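Local coordinates for alpha-11 giardin (Giardia intestinalis, PDB 2II2), which binds calcium as an unusual member of the annexin family and probably takes part in phospholipid binding and in the parasite's attachment cytoskeleton, at residues Pro11-Lys14 with Ala15-Ala19; Ala177-Arg180 with Leu181-Ser185. All coordinates share one frame; numbering follows the deposited sequence.

Interaction 1 of 2, residues Pro11-Lys14 with Ala15-Ala19; sequences PEVK and AILEA
K14 and E18, one turn apart on helix 9-18, cross at an angle and form an i to i+4 salt bridge, K14 NZ to E18 OE2 at 2.6 Å. The ammonium meets that oxygen on its syn side, 21° out of the carboxylate plane. K14 runs extended as far as CE and turns only at its last torsion (chi4 -74°), which swings NZ across to the glutamate. A water spans the pair from a second direction, accepting from K14 NZ at 3.1 Å and donating to E18 OE1 at 2.8 Å, so both carboxylate oxygens are engaged and the rotation of the group is restrained. Beneath the side chains the backbone is regular alpha-helix, as in the all-helical annexin fold: A15, I16, L17 and E18 each donate to the carbonyl four residues back, with L17 N to V13 O at 2.9 Å. The apolar contact lies on the buried face. V13 and L17 run side by side and point the same way, V13 CG2 lying 4.1 Å from L17 CD1. F52 of helix 52-59 touches both, and L17 also reaches I60, a calcium-binding residue in another structure of this protein. E12 turns elsewhere, to a salt bridge with R31.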
loop_
_atom_site.group_PDB
_atom_site.type_symbol
_atom_site.label_atom_id
_atom_site.label_comp_id
_atom_site.label_asym_id
_atom_site.label_seq_id
_atom_site.Cartn_x
_atom_site.Cartn_y
_atom_site.Cartn_z
ATOM N N PRO A 11 -11.801 -12.781 -26.496
ATOM C CA PRO A 11 -11.873 -14.246 -26.458
ATOM C C PRO A 11 -10.580 -14.905 -25.949
ATOM O O PRO A 11 -10.616 -15.967 -25.325
ATOM C CB PRO A 11 -12.180 -14.633 -27.926
ATOM C CG PRO A 11 -11.924 -13.448 -28.714
ATOM C CD PRO A 11 -12.035 -12.241 -27.850
ATOM N N GLU A 12 -9.443 -14.281 -26.245
ATOM C CA GLU A 12 -8.145 -14.792 -25.786
ATOM C C GLU A 12 -8.106 -14.909 -24.262
ATOM O O GLU A 12 -7.777 -15.976 -23.712
ATOM C CB GLU A 12 -7.019 -13.884 -26.287
ATOM C CG GLU A 12 -5.617 -14.323 -25.879
ATOM C CD GLU A 12 -4.538 -13.352 -26.302
ATOM O OE1 GLU A 12 -4.836 -12.209 -26.713
ATOM O OE2 GLU A 12 -3.357 -13.741 -26.197
ATOM N N VAL A 13 -8.453 -13.827 -23.579
ATOM C CA VAL A 13 -8.409 -13.874 -22.128
ATOM C C VAL A 13 -9.557 -14.686 -21.509
ATOM O O VAL A 13 -9.390 -15.284 -20.458
ATOM C CB VAL A 13 -8.297 -12.477 -21.467
ATOM C CG1 VAL A 13 -9.600 -11.651 -21.626
ATOM C CG2 VAL A 13 -7.894 -12.590 -20.006
ATOM N N LYS A 14 -10.710 -14.729 -22.188
ATOM C CA LYS A 14 -11.798 -15.551 -21.677
ATOM C C LYS A 14 -11.331 -17.003 -21.632
ATOM O O LYS A 14 -11.562 -17.723 -20.653
ATOM C CB LYS A 14 -13.057 -15.376 -22.532
ATOM C CG LYS A 14 -14.264 -16.109 -21.994
ATOM C CD LYS A 14 -15.507 -15.725 -22.786
ATOM C CE LYS A 14 -16.795 -16.293 -22.225
ATOM N NZ LYS A 14 -16.930 -17.758 -22.503
ATOM N N ALA A 15 -10.626 -17.423 -22.691
ATOM C CA ALA A 15 -10.122 -18.785 -22.748
ATOM C C ALA A 15 -9.031 -19.061 -21.700
ATOM O O ALA A 15 -8.979 -20.157 -21.109
ATOM C CB ALA A 15 -9.616 -19.107 -24.143
ATOM N N ILE A 16 -8.135 -18.093 -21.507
ATOM C CA ILE A 16 -7.104 -18.207 -20.463
ATOM C C ILE A 16 -7.757 -18.424 -19.094
ATOM O O ILE A 16 -7.342 -19.290 -18.317
ATOM C CB ILE A 16 -6.236 -16.938 -20.442
ATOM C CG1 ILE A 16 -5.289 -16.916 -21.645
ATOM C CG2 ILE A 16 -5.421 -16.836 -19.166
ATOM C CD1 ILE A 16 -4.580 -15.590 -21.854
ATOM N N LEU A 17 -8.783 -17.624 -18.825
ATOM C CA LEU A 17 -9.462 -17.717 -17.545
ATOM C C LEU A 17 -10.213 -19.043 -17.377
ATOM O O LEU A 17 -10.116 -19.701 -16.310
ATOM C CB LEU A 17 -10.363 -16.489 -17.349
ATOM C CG LEU A 17 -9.611 -15.161 -17.132
ATOM C CD1 LEU A 17 -10.580 -13.975 -17.198
ATOM C CD2 LEU A 17 -8.817 -15.134 -15.825
ATOM N N GLU A 18 -10.901 -19.460 -18.455
ATOM C CA GLU A 18 -11.608 -20.733 -18.405
ATOM C C GLU A 18 -10.674 -21.925 -18.205
ATOM O O GLU A 18 -11.080 -22.936 -17.639
ATOM C CB GLU A 18 -12.503 -20.904 -19.640
ATOM C CG GLU A 18 -13.665 -19.921 -19.605
ATOM C CD GLU A 18 -14.397 -19.765 -20.928
ATOM O OE1 GLU A 18 -13.867 -20.154 -21.991
ATOM O OE2 GLU A 18 -15.523 -19.233 -20.887
ATOM N N ALA A 19 -9.427 -21.804 -18.670
ATOM C CA ALA A 19 -8.426 -22.850 -18.489
ATOM C C ALA A 19 -7.707 -22.732 -17.141
ATOM O O ALA A 19 -6.879 -23.599 -16.799
ATOM C CB ALA A 19 -7.411 -22.818 -19.625
HETATM O O HOH W 1 -14.767 -18.922 -24.338
#

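Interaction 2 of 2, residues Ala177-Arg180 with Leu181-Ser185; sequences AVVR and LIITS
T184 folds its hydroxyl back onto the carbonyl of R180, giving T184 OG1 to R180 O at 2.7 Å with the hydroxyl as donor. Its chi1 of 64° sets OG1 between the backbone N and the carbonyl carbon, from where it can reach back one turn. T184 N donates to R180 O as well, at 3.0 Å, and the two donors arrive from opposite faces of the carbonyl plane, so R180 O is gripped twice close to the helix end. One residue on, S185 OG repeats the backward reach to L181 O at 2.6 Å. The branched side chains pair at i to i+4. V178 and I182 lie alongside each other, the CG1 methyl of V178 4.0 Å from I182 CD1; V179 and I183 do likewise, with V179 CG1 3.8 Å from I183 CG1. In I183 the bend at chi2 (-72°) turns CD1 aside, so that the CG1 methylene is what meets the valine. R180 bends at chi3 and carries its guanidinium to salt bridges with E176 and E148. Around these last turns of helix 175-184, V179 packs on helix 137-147, V178 and I182 on helix 216-230, L181 on helix 156-169, and I182 also on Y190 of helix 187-201.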
loop_
_atom_site.group_PDB
_atom_site.type_symbol
_atom_site.label_atom_id
_atom_site.label_comp_id
_atom_site.label_asym_id
_atom_site.label_seq_id
_atom_site.Cartn_x
_atom_site.Cartn_y
_atom_site.Cartn_z
ATOM N N ALA A 177 1.073 13.382 19.195
ATOM C CA ALA A 177 2.007 14.445 18.806
ATOM C C ALA A 177 2.945 13.956 17.692
ATOM O O ALA A 177 3.271 14.711 16.774
ATOM C CB ALA A 177 2.793 14.959 20.014
ATOM N N VAL A 178 3.409 12.702 17.786
ATOM C CA VAL A 178 4.319 12.179 16.775
ATOM C C VAL A 178 3.613 12.054 15.439
ATOM O O VAL A 178 4.144 12.481 14.420
ATOM C CB VAL A 178 4.907 10.822 17.226
ATOM C CG1 VAL A 178 5.662 10.150 16.071
ATOM C CG2 VAL A 178 5.823 11.026 18.413
ATOM N N VAL A 179 2.418 11.469 15.448
ATOM C CA VAL A 179 1.668 11.288 14.232
ATOM C C VAL A 179 1.344 12.656 13.627
ATOM O O VAL A 179 1.516 12.870 12.414
ATOM C CB VAL A 179 0.380 10.478 14.488
ATOM C CG1 VAL A 179 -0.489 10.492 13.241
ATOM C CG2 VAL A 179 0.739 9.065 14.853
ATOM N N ARG A 180 0.862 13.600 14.438
ATOM C CA ARG A 180 0.502 14.908 13.918
ATOM C C ARG A 180 1.701 15.565 13.271
ATOM O O ARG A 180 1.574 16.127 12.171
ATOM C CB ARG A 180 -0.041 15.778 15.034
ATOM C CG ARG A 180 -0.481 17.128 14.605
ATOM C CD ARG A 180 -1.156 17.827 15.775
ATOM N NE ARG A 180 -2.261 17.044 16.334
ATOM C CZ ARG A 180 -3.497 17.021 15.835
ATOM N NH1 ARG A 180 -3.815 17.715 14.745
ATOM N NH2 ARG A 180 -4.424 16.284 16.419
ATOM N N LEU A 181 2.857 15.503 13.954
ATOM C CA LEU A 181 4.066 16.114 13.378
ATOM C C LEU A 181 4.371 15.575 11.989
ATOM O O LEU A 181 4.549 16.350 11.026
ATOM C CB LEU A 181 5.245 15.940 14.318
ATOM C CG LEU A 181 6.558 16.671 13.999
ATOM C CD1 LEU A 181 7.374 16.783 15.264
ATOM C CD2 LEU A 181 7.377 15.961 12.920
ATOM N N ILE A 182 4.383 14.250 11.885
ATOM C CA ILE A 182 4.744 13.635 10.609
ATOM C C ILE A 182 3.695 13.915 9.527
ATOM O O ILE A 182 4.024 14.350 8.422
ATOM C CB ILE A 182 4.941 12.128 10.784
ATOM C CG1 ILE A 182 6.142 11.836 11.685
ATOM C CG2 ILE A 182 5.173 11.459 9.450
ATOM C CD1 ILE A 182 6.244 10.401 12.144
ATOM N N ILE A 183 2.425 13.676 9.863
ATOM C CA ILE A 183 1.346 13.806 8.883
ATOM C C ILE A 183 1.128 15.227 8.356
ATOM O O ILE A 183 0.676 15.393 7.211
ATOM C CB ILE A 183 -0.013 13.241 9.446
ATOM C CG1 ILE A 183 0.039 11.730 9.646
ATOM C CG2 ILE A 183 -1.231 13.747 8.637
ATOM C CD1 ILE A 183 0.018 10.955 8.382
ATOM N N THR A 184 1.446 16.231 9.173
ATOM C CA THR A 184 1.224 17.612 8.764
ATOM C C THR A 184 2.471 18.294 8.227
ATOM O O THR A 184 2.413 19.475 7.890
ATOM C CB THR A 184 0.658 18.486 9.918
ATOM O OG1 THR A 184 1.618 18.577 10.976
ATOM C CG2 THR A 184 -0.658 17.941 10.468
ATOM N N SER A 185 3.590 17.589 8.118
ATOM C CA SER A 185 4.814 18.213 7.613
ATOM C C SER A 185 4.762 18.352 6.125
ATOM O O SER A 185 4.392 17.412 5.425
ATOM C CB SER A 185 6.053 17.373 7.949
ATOM O OG SER A 185 6.315 17.284 9.339
#

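From the N terminus the chain enters interaction 1 almost at once, on helix 9-18, and passes through many further helices before interaction 2 on helix 175-184. Each contact is made within a single helix between segments that follow one another directly, so neither closes a long loop; they stand in series, without nesting or crossing. The centres of interactions 1 and 2 are about 48 Å apart, on opposite sides of the chain's centre, and the two do not touch. Residues 11-19 seat their helix against helices 22-29, 34-48 and 52-59, near the calcium-site residue I60. Residues 177-185 tie their helix into the four helices packed around it, away from the calcium-binding residues I60 and E66.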